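Local coordinates for protein putative NADH-flavin reductase (Lactobacillus casei ATCC 334, PDB 3H2S) that binds NADPH on a Rossmann-type domain of the atypical short-chain dehydrogenase family and probably acts as an NAD(P)H-dependent oxidoreductase, at residues L89-D97 with F144-N152; S106-A114 with A172-G180. All blocks are in the same frame, centred on the assembly; numbering follows the deposited sequence.

Contact 1: L89-D97 with F144-N152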
loop_
_atom_site.group_PDB
_atom_site.type_symbol
_atom_site.label_atom_id
_atom_site.label_comp_id
_atom_site.label_asym_id
_atom_site.label_seq_id
_atom_site.Cartn_x
_atom_site.Cartn_y
_atom_site.Cartn_z
ATOM N N LEU A 89 0.121 -7.818 -2.629
ATOM C CA LEU A 89 0.002 -8.437 -3.962
ATOM C C LEU A 89 0.609 -7.576 -5.075
ATOM O O LEU A 89 1.360 -8.068 -5.925
ATOM C CB LEU A 89 -1.464 -8.759 -4.287
ATOM C CG LEU A 89 -1.672 -9.487 -5.626
ATOM C CD1 LEU A 89 -0.718 -10.683 -5.801
ATOM C CD2 LEU A 89 -3.127 -9.922 -5.811
ATOM N N VAL A 90 0.233 -6.299 -5.106
ATOM C CA VAL A 90 0.819 -5.356 -6.058
ATOM C C VAL A 90 2.352 -5.346 -6.001
ATOM O O VAL A 90 3.027 -5.341 -7.038
ATOM C CB VAL A 90 0.243 -3.921 -5.883
ATOM C CG1 VAL A 90 1.069 -2.897 -6.687
ATOM C CG2 VAL A 90 -1.226 -3.889 -6.345
ATOM N N SER A 91 2.909 -5.445 -4.802
ATOM C CA SER A 91 4.358 -5.387 -4.658
ATOM C C SER A 91 5.044 -6.582 -5.307
ATOM O O SER A 91 6.220 -6.505 -5.669
ATOM C CB SER A 91 4.753 -5.280 -3.186
ATOM O OG SER A 91 4.722 -6.550 -2.548
ATOM N N LEU A 92 4.294 -7.669 -5.503
ATOM C CA LEU A 92 4.846 -8.886 -6.111
ATOM C C LEU A 92 4.687 -8.859 -7.626
ATOM O O LEU A 92 5.156 -9.758 -8.317
ATOM C CB LEU A 92 4.135 -10.131 -5.563
ATOM C CG LEU A 92 4.076 -10.293 -4.045
ATOM C CD1 LEU A 92 3.271 -11.535 -3.671
ATOM C CD2 LEU A 92 5.506 -10.388 -3.494
ATOM N N LEU A 93 3.932 -7.890 -8.131
ATOM C CA LEU A 93 3.637 -7.855 -9.556
ATOM C C LEU A 93 4.411 -6.796 -10.338
ATOM O O LEU A 93 4.139 -6.572 -11.513
ATOM C CB LEU A 93 2.137 -7.691 -9.775
ATOM C CG LEU A 93 1.288 -8.716 -9.024
ATOM C CD1 LEU A 93 -0.159 -8.459 -9.311
ATOM C CD2 LEU A 93 1.693 -10.132 -9.428
ATOM N N ARG A 94 5.406 -6.184 -9.707
ATOM C CA ARG A 94 6.189 -5.152 -10.373
ATOM C C ARG A 94 6.983 -5.750 -11.535
ATOM O O ARG A 94 7.570 -6.813 -11.404
ATOM C CB ARG A 94 7.130 -4.481 -9.371
ATOM C CG ARG A 94 6.377 -3.902 -8.166
ATOM C CD ARG A 94 5.520 -2.709 -8.583
ATOM N NE ARG A 94 4.956 -2.047 -7.405
ATOM C CZ ARG A 94 4.090 -1.046 -7.445
ATOM N NH1 ARG A 94 3.648 -0.605 -8.618
ATOM N NH2 ARG A 94 3.613 -0.538 -6.313
ATOM N N ASN A 95 6.936 -5.093 -12.686
ATOM C CA ASN A 95 7.567 -5.620 -13.901
ATOM C C ASN A 95 7.162 -7.060 -14.260
ATOM O O ASN A 95 8.008 -7.886 -14.596
ATOM C CB ASN A 95 9.088 -5.512 -13.800
ATOM C CG ASN A 95 9.560 -4.074 -13.655
ATOM O OD1 ASN A 95 9.076 -3.174 -14.357
ATOM N ND2 ASN A 95 10.468 -3.844 -12.703
ATOM N N SER A 96 5.872 -7.355 -14.163
ATOM C CA SER A 96 5.341 -8.651 -14.588
ATOM C C SER A 96 4.078 -8.428 -15.408
ATOM O O SER A 96 3.371 -7.436 -15.218
ATOM C CB SER A 96 5.032 -9.525 -13.367
ATOM O OG SER A 96 4.224 -10.644 -13.705
ATOM N N ASP A 97 3.790 -9.365 -16.302
ATOM C CA ASP A 97 2.633 -9.263 -17.190
ATOM C C ASP A 97 1.386 -9.778 -16.482
ATOM O O ASP A 97 0.269 -9.664 -17.008
ATOM C CB ASP A 97 2.864 -10.101 -18.454
ATOM C CG ASP A 97 3.905 -9.500 -19.370
ATOM O OD1 ASP A 97 4.204 -8.294 -19.226
ATOM O OD2 ASP A 97 4.400 -10.226 -20.257
ATOM N N PHE A 144 -5.762 3.028 -3.759
ATOM C CA PHE A 144 -4.379 2.543 -3.843
ATOM C C PHE A 144 -4.083 1.937 -5.214
ATOM O O PHE A 144 -3.024 2.164 -5.791
ATOM C CB PHE A 144 -4.095 1.494 -2.771
ATOM C CG PHE A 144 -2.847 0.707 -3.030
ATOM C CD1 PHE A 144 -1.605 1.252 -2.763
ATOM C CD2 PHE A 144 -2.912 -0.579 -3.571
ATOM C CE1 PHE A 144 -0.432 0.558 -3.068
ATOM C CE2 PHE A 144 -1.755 -1.308 -3.809
ATOM C CZ PHE A 144 -0.514 -0.730 -3.589
ATOM N N LEU A 145 -5.005 1.129 -5.717
ATOM C CA LEU A 145 -4.790 0.487 -7.016
ATOM C C LEU A 145 -4.483 1.513 -8.116
ATOM O O LEU A 145 -3.571 1.321 -8.922
ATOM C CB LEU A 145 -5.993 -0.381 -7.395
ATOM C CG LEU A 145 -6.227 -1.660 -6.587
ATOM C CD1 LEU A 145 -7.513 -2.339 -7.042
ATOM C CD2 LEU A 145 -5.063 -2.641 -6.647
ATOM N N GLN A 146 -5.169 2.649 -8.071
ATOM C CA GLN A 146 -5.018 3.688 -9.095
ATOM C C GLN A 146 -3.662 4.382 -9.050
ATOM O O GLN A 146 -3.317 5.117 -9.966
ATOM C CB GLN A 146 -6.135 4.721 -8.972
ATOM C CG GLN A 146 -7.509 4.138 -9.270
ATOM C CD GLN A 146 -8.610 5.110 -8.957
ATOM O OE1 GLN A 146 -9.245 5.031 -7.902
ATOM N NE2 GLN A 146 -8.758 6.113 -9.810
HETATM N N MSE A 147 -2.916 4.177 -7.972
HETATM C CA MSE A 147 -1.558 4.714 -7.851
HETATM C C MSE A 147 -0.560 3.917 -8.694
HETATM O O MSE A 147 0.637 4.246 -8.748
HETATM C CB MSE A 147 -1.102 4.681 -6.393
HETATM C CG MSE A 147 -1.956 5.498 -5.453
HETATM SE SE MSE A 147 -1.393 5.205 -3.606
HETATM C CE MSE A 147 -2.406 6.633 -2.792
ATOM N N ASN A 148 -1.043 2.842 -9.311
ATOM C CA ASN A 148 -0.162 1.878 -9.951
ATOM C C ASN A 148 -0.426 1.734 -11.444
ATOM O O ASN A 148 -1.132 0.832 -11.868
ATOM C CB ASN A 148 -0.248 0.529 -9.218
ATOM C CG ASN A 148 0.068 0.661 -7.745
ATOM O OD1 ASN A 148 -0.844 0.751 -6.907
ATOM N ND2 ASN A 148 1.348 0.880 -7.440
ATOM N N ALA A 149 0.165 2.630 -12.231
ATOM C CA ALA A 149 -0.112 2.725 -13.667
ATOM C C ALA A 149 0.564 1.621 -14.468
ATOM O O ALA A 149 0.309 1.475 -15.662
ATOM C CB ALA A 149 0.319 4.064 -14.189
ATOM N N ASN A 150 1.520 0.935 -13.851
ATOM C CA ASN A 150 2.366 -0.016 -14.562
ATOM C C ASN A 150 2.215 -1.467 -14.074
ATOM O O ASN A 150 3.073 -2.310 -14.314
ATOM C CB ASN A 150 3.822 0.436 -14.472
ATOM C CG ASN A 150 4.009 1.869 -14.949
ATOM O OD1 ASN A 150 4.480 2.730 -14.202
ATOM N ND2 ASN A 150 3.549 2.151 -16.167
ATOM N N VAL A 151 1.064 -1.772 -13.491
ATOM C CA VAL A 151 0.730 -3.128 -13.097
ATOM C C VAL A 151 -0.587 -3.481 -13.759
ATOM O O VAL A 151 -1.443 -2.595 -13.956
ATOM C CB VAL A 151 0.607 -3.238 -11.541
ATOM C CG1 VAL A 151 -0.110 -4.526 -11.126
ATOM C CG2 VAL A 151 2.011 -3.193 -10.911
ATOM N N ASN A 152 -0.749 -4.745 -14.160
ATOM C CA ASN A 152 -1.977 -5.140 -14.867
ATOM C C ASN A 152 -3.120 -5.509 -13.915
ATOM O O ASN A 152 -3.553 -6.668 -13.859
ATOM C CB ASN A 152 -1.721 -6.273 -15.874
ATOM C CG ASN A 152 -0.893 -5.814 -17.062
ATOM O OD1 ASN A 152 -0.992 -4.664 -17.501
ATOM N ND2 ASN A 152 -0.074 -6.713 -17.591
HETATM O O HOH W 1 1.087 -6.885 -13.782
#

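Contact 2: S106-A114 with A172-G180. With NDP (NADPH dihydro-nicotinamide-adenine-dinucleotide phosphate), chain C.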
loop_
_atom_site.group_PDB
_atom_site.type_symbol
_atom_site.label_atom_id
_atom_site.label_comp_id
_atom_site.label_asym_id
_atom_site.label_seq_id
_atom_site.Cartn_x
_atom_site.Cartn_y
_atom_site.Cartn_z
ATOM N N SER A 106 -18.930 -2.066 -2.717
ATOM C CA SER A 106 -19.984 -1.267 -3.313
ATOM C C SER A 106 -19.867 0.203 -2.897
ATOM O O SER A 106 -20.325 1.099 -3.595
ATOM C CB SER A 106 -21.337 -1.850 -2.879
ATOM O OG SER A 106 -22.260 -1.812 -3.947
ATOM N N ALA A 107 -19.233 0.460 -1.760
ATOM C CA ALA A 107 -19.219 1.808 -1.179
ATOM C C ALA A 107 -18.338 2.803 -1.941
ATOM O O ALA A 107 -18.436 4.013 -1.741
ATOM C CB ALA A 107 -18.815 1.747 0.291
ATOM N N SER A 108 -17.493 2.293 -2.832
ATOM C CA SER A 108 -16.665 3.154 -3.674
ATOM C C SER A 108 -17.369 3.501 -4.985
ATOM O O SER A 108 -16.807 4.187 -5.841
ATOM C CB SER A 108 -15.297 2.507 -3.932
ATOM O OG SER A 108 -15.406 1.330 -4.717
ATOM N N LEU A 109 -18.569 2.948 -5.174
ATOM C CA LEU A 109 -19.408 3.300 -6.319
ATOM C C LEU A 109 -20.250 4.539 -6.024
ATOM O O LEU A 109 -20.589 4.807 -4.865
ATOM C CB LEU A 109 -20.346 2.151 -6.667
ATOM C CG LEU A 109 -19.751 0.822 -7.109
ATOM C CD1 LEU A 109 -20.844 -0.247 -7.112
ATOM C CD2 LEU A 109 -19.081 0.969 -8.465
ATOM N N ALA A 110 -20.608 5.269 -7.076
ATOM C CA ALA A 110 -21.611 6.324 -6.963
ATOM C C ALA A 110 -23.018 5.737 -6.827
ATOM O O ALA A 110 -23.387 4.797 -7.542
ATOM C CB ALA A 110 -21.551 7.259 -8.165
HETATM N N MSE A 111 -23.842 6.385 -6.011
HETATM C CA MSE A 111 -25.284 6.229 -6.125
HETATM C C MSE A 111 -25.766 6.681 -7.504
HETATM O O MSE A 111 -25.146 7.538 -8.140
HETATM C CB MSE A 111 -26.001 7.041 -5.034
HETATM C CG MSE A 111 -25.764 6.525 -3.626
HETATM SE SE MSE A 111 -26.590 4.769 -3.293
HETATM C CE MSE A 111 -26.843 4.955 -1.355
ATOM N N PRO A 112 -26.878 6.103 -7.975
ATOM C CA PRO A 112 -27.456 6.541 -9.241
ATOM C C PRO A 112 -27.633 8.058 -9.252
ATOM O O PRO A 112 -28.056 8.628 -8.255
ATOM C CB PRO A 112 -28.817 5.834 -9.260
ATOM C CG PRO A 112 -28.598 4.594 -8.444
ATOM C CD PRO A 112 -27.635 4.997 -7.358
ATOM N N GLY A 113 -27.147 8.715 -10.301
ATOM C CA GLY A 113 -27.254 10.171 -10.399
ATOM C C GLY A 113 -26.141 10.945 -9.708
ATOM O O GLY A 113 -26.154 12.180 -9.681
ATOM N N ALA A 114 -25.216 10.229 -9.075
ATOM C CA ALA A 114 -24.088 10.892 -8.437
ATOM C C ALA A 114 -22.851 10.750 -9.302
ATOM O O ALA A 114 -22.797 9.895 -10.182
ATOM C CB ALA A 114 -23.837 10.326 -7.043
ATOM N N ALA A 172 -22.685 -5.263 -16.975
ATOM C CA ALA A 172 -21.549 -4.515 -16.431
ATOM C C ALA A 172 -21.694 -3.004 -16.602
ATOM O O ALA A 172 -22.305 -2.530 -17.558
ATOM C CB ALA A 172 -20.239 -5.004 -17.028
ATOM N N GLY A 173 -21.143 -2.253 -15.654
ATOM C CA GLY A 173 -21.026 -0.809 -15.781
ATOM C C GLY A 173 -19.656 -0.362 -15.309
ATOM O O GLY A 173 -18.705 -1.150 -15.297
ATOM N N LYS A 174 -19.540 0.918 -14.973
ATOM C CA LYS A 174 -18.244 1.516 -14.664
ATOM C C LYS A 174 -18.177 1.861 -13.177
ATOM O O LYS A 174 -17.740 1.038 -12.380
ATOM C CB LYS A 174 -17.999 2.762 -15.525
ATOM C CG LYS A 174 -17.978 2.489 -17.017
ATOM C CD LYS A 174 -18.868 3.462 -17.778
ATOM C CE LYS A 174 -19.263 2.898 -19.143
ATOM N NZ LYS A 174 -19.674 3.977 -20.087
ATOM N N ASP A 175 -18.720 3.018 -12.793
ATOM C CA ASP A 175 -18.519 3.538 -11.432
ATOM C C ASP A 175 -19.814 3.781 -10.662
ATOM O O ASP A 175 -19.782 4.343 -9.562
ATOM C CB ASP A 175 -17.698 4.831 -11.456
ATOM C CG ASP A 175 -16.290 4.617 -11.977
ATOM O OD1 ASP A 175 -15.539 3.830 -11.362
ATOM O OD2 ASP A 175 -15.910 5.304 -12.949
ATOM N N THR A 176 -20.948 3.477 -11.289
ATOM C CA THR A 176 -22.254 3.752 -10.692
ATOM C C THR A 176 -22.993 2.463 -10.343
ATOM O O THR A 176 -23.002 1.522 -11.122
ATOM C CB THR A 176 -23.133 4.634 -11.628
ATOM O OG1 THR A 176 -22.429 5.846 -11.926
ATOM C CG2 THR A 176 -24.436 5.006 -10.934
ATOM N N LEU A 177 -23.540 2.405 -9.130
ATOM C CA LEU A 177 -24.366 1.286 -8.721
ATOM C C LEU A 177 -25.403 0.992 -9.802
ATOM O O LEU A 177 -26.075 1.911 -10.294
ATOM C CB LEU A 177 -25.074 1.618 -7.400
ATOM C CG LEU A 177 -25.743 0.439 -6.686
ATOM C CD1 LEU A 177 -24.681 -0.523 -6.133
ATOM C CD2 LEU A 177 -26.638 0.970 -5.578
ATOM N N LEU A 178 -25.552 -0.293 -10.124
ATOM C CA LEU A 178 -26.528 -0.769 -11.089
ATOM C C LEU A 178 -27.773 -1.327 -10.401
ATOM O O LEU A 178 -27.701 -1.992 -9.367
ATOM C CB LEU A 178 -25.914 -1.855 -11.976
ATOM C CG LEU A 178 -24.643 -1.483 -12.748
ATOM C CD1 LEU A 178 -24.108 -2.691 -13.508
ATOM C CD2 LEU A 178 -24.908 -0.306 -13.704
ATOM N N VAL A 179 -28.923 -1.048 -10.989
ATOM C CA VAL A 179 -30.183 -1.528 -10.434
ATOM C C VAL A 179 -30.927 -2.246 -11.545
ATOM O O VAL A 179 -30.945 -1.781 -12.677
ATOM C CB VAL A 179 -31.050 -0.354 -9.923
ATOM C CG1 VAL A 179 -32.432 -0.849 -9.507
ATOM C CG2 VAL A 179 -30.355 0.369 -8.764
ATOM N N GLY A 180 -31.428 -3.440 -11.247
ATOM C CA GLY A 180 -32.106 -4.252 -12.249
ATOM C C GLY A 180 -33.598 -3.960 -12.339
ATOM O O GLY A 180 -34.115 -3.053 -11.680
HETATM P PA NDP C . -15.582 -14.732 2.478
HETATM O O1A NDP C . -15.954 -14.126 3.862
HETATM O O2A NDP C . -16.387 -15.878 1.969
HETATM O O5B NDP C . -14.021 -15.203 2.937
HETATM C C5B NDP C . -13.076 -14.687 1.966
HETATM C C4B NDP C . -11.693 -15.435 2.105
HETATM O O4B NDP C . -10.888 -14.703 3.008
HETATM C C3B NDP C . -11.830 -16.858 2.743
HETATM O O3B NDP C . -11.202 -17.734 1.860
HETATM C C2B NDP C . -11.011 -16.704 4.090
HETATM O O2B NDP C . -10.359 -17.830 4.560
HETATM C C1B NDP C . -10.013 -15.594 3.635
HETATM N N9A NDP C . -9.453 -14.891 4.800
HETATM C C8A NDP C . -10.208 -14.069 5.677
HETATM N N7A NDP C . -9.466 -13.517 6.640
HETATM C C5A NDP C . -8.157 -13.969 6.370
HETATM C C6A NDP C . -6.952 -13.688 7.037
HETATM N N6A NDP C . -6.989 -12.901 8.149
HETATM N N1A NDP C . -5.844 -14.458 6.739
HETATM C C2A NDP C . -5.911 -15.210 5.600
HETATM N N3A NDP C . -6.967 -15.400 4.753
HETATM C C4A NDP C . -8.120 -14.816 5.227
HETATM O O3 NDP C . -15.859 -13.455 1.593
HETATM P PN NDP C . -16.726 -13.022 0.292
HETATM O O1N NDP C . -16.508 -14.078 -0.808
HETATM O O2N NDP C . -18.133 -12.983 0.807
HETATM O O5D NDP C . -16.208 -11.598 -0.317
HETATM C C5D NDP C . -15.213 -11.525 -1.343
HETATM C C4D NDP C . -15.021 -10.037 -1.686
HETATM O O4D NDP C . -16.323 -9.528 -1.922
HETATM C C3D NDP C . -14.350 -9.127 -0.615
HETATM O O3D NDP C . -13.592 -8.150 -1.230
HETATM C C2D NDP C . -15.617 -8.559 0.121
HETATM O O2D NDP C . -15.360 -7.297 0.684
HETATM C C1D NDP C . -16.535 -8.376 -1.141
HETATM N N1N NDP C . -17.921 -8.119 -0.757
HETATM C C2N NDP C . -18.440 -6.794 -1.074
HETATM C C3N NDP C . -19.800 -6.475 -0.452
HETATM C C7N NDP C . -20.473 -5.356 -1.228
HETATM O O7N NDP C . -19.812 -4.403 -1.615
HETATM N N7N NDP C . -21.856 -5.357 -1.337
HETATM C C4N NDP C . -20.732 -7.613 -0.089
HETATM C C5N NDP C . -20.042 -8.825 0.484
HETATM C C6N NDP C . -18.617 -9.102 0.060
HETATM P P2B NDP C . -11.185 -18.993 5.349
HETATM O O1X NDP C . -12.103 -19.748 4.320
HETATM O O2X NDP C . -10.121 -20.077 5.761
HETATM O O3X NDP C . -11.980 -18.454 6.489
HETATM O O HOH W 2 -17.520 6.088 -8.476
HETATM O O HOH W 3 -23.564 8.182 -11.805
#

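Contact 1: L89-D97 with F144-N152
Val90 of helix 80-91 packs against Phe144 and Leu145 of helix 132-145 where these two helices of the Rossmann domain come to an end. CG2 of Val90 comes to the edge of the Phe144 ring, near its plane, 3.7 Å from CE2, and also lies 4.0 Å from CD2 of Leu145. The other methyl of Val90 faces the turn after helix 132-145: with CG1 anti to the backbone N (chi1 168°), it stands 3.8 Å from CG of Asn148 and over one face of the Arg94 guanidinium, offset toward its rim. That guanidinium is brought back toward Asn148 by a bend at chi2 (-69°). The amide of Asn148 sits at its edge, the two planes turned 53° apart, while NE makes a salt bridge with Asp84 of the second subunit, so this arginine belongs to the dimer interface too. Beyond the helices both segments turn to enter neighbouring parallel strands of the central sheet, 99-103 and 153-158, the helix-to-strand half of successive beta-alpha-beta units. Val151 packs between these turns, its CG1 lying 4.1 Å from CB of Leu93 and its CG2 3.8 Å from NH1 of Arg94. Nearer the sheet the contact becomes polar. Asn152 ND2 donates to O of Asp97 over 3.0 Å, with the acceptor in the plane of the amide but the donor well above the carbonyl plane. A water takes the N-H of Asn152 and donates to O of Ser96, bridging the two backbones where Asn152 also hydrogen-bonds to the backbone of Ala100 in strand 99-103.

Contact 2: S106-A114 with A172-G180
A single parallel beta bridge between Ala110 and Thr176 joins the long loop after strand 99-103 to the loop that leaves the edge strand 170-173. Ala110 uses both its backbone groups: its N donates to O of Asp175 at 2.8 Å, and its O receives N of Leu177 at 2.9 Å. Both bonds are nearly straight and run close to the C=O axis. A water also donates to O of Asp175 (3.1 Å), and CA of Leu109 makes a CA-H...O contact with it.

Leucines pack beside the bridge. Leu109 and Leu177 meet at about a right angle, CD1 to CD1 at 4.0 Å, and the same methyl of Leu177 lies 3.5 Å from OG of Ser106. Leu177 swings its side chain away from its own N (chi1 -167°), and chi2 (69°) turns CD1 toward the cofactor end of the loop, where Ser106 N donates to O7N of the NADPH carboxamide over 2.7 Å in a bent bond (137°). Farther along, Thr176 CG2 rests 3.8 Å from CA of Pro112, the second residue of a type II turn from Met111 to Ala114.

Around this junction, Arg209 of strand 209-214 salt-bridges Asp175 and hydrogen-bonds Ser108, Leu109 lies on Val211 of that strand and Ser157 of strand 153-158, and Tyr142 of helix 132-145 touches both Ser108 and Asp175.

In the fold
Contacts 1 and 2 lie about 25 Å apart between centres, with about 7 Å between their nearest atoms, and do not touch. Their segments alternate along the chain, 89-97, 106-114, 144-152, 172-180, so the two contacts cross in sequence. Strand 99-103 links the first two segments: 89-97 leads into it and 106-114 follows from it. In the same way 144-152 leads into strand 153-158, beyond which the chain reaches 170-173 at the sheet edge. Helix 132-145 ends in contact 1 and also flanks contact 2. Contact 1 joins the ends of two helices beside the second subunit, whereas contact 2 borders the nicotinamide end of the NADPH site.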